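Local coordinates for protein Adhesin/hemolysin (Burkholderia pseudomallei 1026a, PDB 4G6V) that acts as the toxin of a contact-dependent growth inhibition system, a tRNase that stops neighbouring bacteria growing and is bound by the immunity protein CdiI, at residues K47-P52 against R65-A70. Sequence-based numbering, arbitrary orientation.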
loop_
_atom_site.group_PDB
_atom_site.type_symbol
_atom_site.label_atom_id
_atom_site.label_comp_id
_atom_site.label_asym_id
_atom_site.label_seq_id
_atom_site.Cartn_x
_atom_site.Cartn_y
_atom_site.Cartn_z
ATOM N N LYS A 47 9.705 1.766 -18.384
ATOM C CA LYS A 47 8.378 2.196 -18.765
ATOM C C LYS A 47 7.653 2.828 -17.560
ATOM O O LYS A 47 7.627 2.249 -16.466
ATOM C CB LYS A 47 7.608 1.005 -19.314
ATOM N N PRO A 48 7.081 4.034 -17.749
ATOM C CA PRO A 48 6.270 4.699 -16.712
ATOM C C PRO A 48 4.899 4.062 -16.625
ATOM O O PRO A 48 4.470 3.437 -17.594
ATOM C CB PRO A 48 6.145 6.134 -17.229
ATOM C CG PRO A 48 6.219 5.993 -18.702
ATOM C CD PRO A 48 7.208 4.864 -18.958
ATOM N N THR A 49 4.221 4.241 -15.496
ATOM C CA THR A 49 2.990 3.504 -15.199
ATOM C C THR A 49 1.761 3.954 -16.023
ATOM O O THR A 49 1.405 5.134 -16.049
ATOM C CB THR A 49 2.653 3.594 -13.702
ATOM O OG1 THR A 49 3.606 2.839 -12.943
ATOM C CG2 THR A 49 1.256 3.059 -13.452
ATOM N N GLN A 50 1.110 3.010 -16.694
ATOM C CA GLN A 50 -0.088 3.344 -17.464
ATOM C C GLN A 50 -1.355 3.150 -16.622
ATOM O O GLN A 50 -1.616 2.068 -16.097
ATOM C CB GLN A 50 -0.160 2.512 -18.740
ATOM C CG GLN A 50 0.954 2.837 -19.703
ATOM C CD GLN A 50 0.875 2.040 -20.993
ATOM O OE1 GLN A 50 0.147 1.033 -21.073
ATOM N NE2 GLN A 50 1.630 2.490 -22.023
ATOM N N ILE A 51 -2.133 4.218 -16.498
ATOM C CA ILE A 51 -3.314 4.230 -15.652
ATOM C C ILE A 51 -4.507 3.793 -16.475
ATOM O O ILE A 51 -4.800 4.418 -17.480
ATOM C CB ILE A 51 -3.530 5.636 -15.071
ATOM C CG1 ILE A 51 -2.243 6.070 -14.360
ATOM C CG2 ILE A 51 -4.777 5.688 -14.147
ATOM C CD1 ILE A 51 -2.290 7.437 -13.802
ATOM N N PRO A 52 -5.172 2.692 -16.067
ATOM C CA PRO A 52 -6.344 2.166 -16.773
ATOM C C PRO A 52 -7.503 3.156 -16.689
ATOM O O PRO A 52 -7.801 3.652 -15.596
ATOM C CB PRO A 52 -6.684 0.883 -15.993
ATOM C CG PRO A 52 -5.420 0.526 -15.283
ATOM C CD PRO A 52 -4.809 1.842 -14.918
ATOM N N ARG A 65 0.602 10.091 -8.744
ATOM C CA ARG A 65 1.665 10.453 -7.807
ATOM C C ARG A 65 2.919 9.573 -7.882
ATOM O O ARG A 65 4.027 10.030 -7.581
ATOM C CB ARG A 65 1.115 10.496 -6.395
ATOM C CG ARG A 65 -0.004 11.502 -6.254
ATOM C CD ARG A 65 0.581 12.847 -5.985
ATOM N NE ARG A 65 -0.450 13.842 -5.739
ATOM C CZ ARG A 65 -0.912 14.676 -6.662
ATOM N NH1 ARG A 65 -0.431 14.627 -7.897
ATOM N NH2 ARG A 65 -1.854 15.559 -6.348
ATOM N N GLU A 66 2.744 8.319 -8.290
ATOM C CA GLU A 66 3.867 7.408 -8.501
ATOM C C GLU A 66 4.688 7.841 -9.727
ATOM O O GLU A 66 5.915 7.947 -9.676
ATOM C CB GLU A 66 3.372 5.970 -8.679
ATOM C CG GLU A 66 4.487 4.972 -8.916
ATOM C CD GLU A 66 4.077 3.841 -9.842
ATOM O OE1 GLU A 66 2.989 3.280 -9.621
ATOM O OE2 GLU A 66 4.844 3.508 -10.781
ATOM N N ASN A 67 4.013 8.093 -10.839
ATOM C CA ASN A 67 4.714 8.580 -12.014
ATOM C C ASN A 67 5.390 9.916 -11.724
ATOM O O ASN A 67 6.494 10.174 -12.201
ATOM C CB ASN A 67 3.778 8.655 -13.220
ATOM C CG ASN A 67 3.597 7.294 -13.898
ATOM O OD1 ASN A 67 4.338 6.341 -13.629
ATOM N ND2 ASN A 67 2.614 7.201 -14.780
ATOM N N GLN A 68 4.740 10.736 -10.903
ATOM C CA GLN A 68 5.296 12.029 -10.536
ATOM C C GLN A 68 6.512 11.961 -9.608
ATOM O O GLN A 68 7.436 12.758 -9.752
ATOM C CB GLN A 68 4.226 12.925 -9.938
ATOM C CG GLN A 68 3.196 13.379 -10.954
ATOM C CD GLN A 68 2.087 14.198 -10.321
ATOM O OE1 GLN A 68 1.619 13.901 -9.207
ATOM N NE2 GLN A 68 1.666 15.241 -11.020
ATOM N N SER A 69 6.508 11.030 -8.653
ATOM C CA SER A 69 7.657 10.870 -7.758
ATOM C C SER A 69 8.913 10.466 -8.512
ATOM O O SER A 69 10.011 10.882 -8.157
ATOM C CB SER A 69 7.362 9.863 -6.653
ATOM O OG SER A 69 6.626 10.482 -5.615
ATOM N N ALA A 70 8.739 9.664 -9.560
ATOM C CA ALA A 70 9.844 9.230 -10.405
ATOM C C ALA A 70 10.516 10.428 -11.078
ATOM O O ALA A 70 11.739 10.574 -11.049
ATOM C CB ALA A 70 9.358 8.224 -11.452
#
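At the probable nuclease active site, T49 of the loop after strand 43-45 meets E66 and N67 of helix 57-74. The amide of N67 pairs with the backbone of T49 through two hydrogen bonds. T49 N donates to N67 OD1 at 2.8 Å, and N67 ND2 donates to T49 O at 2.7 Å. Each donor comes in on a lone pair of its acceptor, in the plane of the C=O group. T49 O lies only 9° out of the N67 amide plane. With both ends of the amide bonded, its rotation is fixed. Q82 NE2 gives OD1 a further hydrogen bond. The toxin domain belongs to the PDDEXK nuclease clan, and E66 is probably catalytic, with its side chain beside that of D93. T49 OG1 donates to E66 OE2 at 2.6 Å, on the syn side and 34° out of the carboxylate plane. This bond makes T49 a second-shell partner of E66, and N83 ND2 helps to hold the T49 hydroxyl. CG of E66 is anti to its own N (chi1 179°), and a bend at chi2 turns the carboxylate across the threonine side chain. K69 of the CdiI chain forms a salt bridge with E66 OE1, so the immunity protein reaches this carboxylate directly.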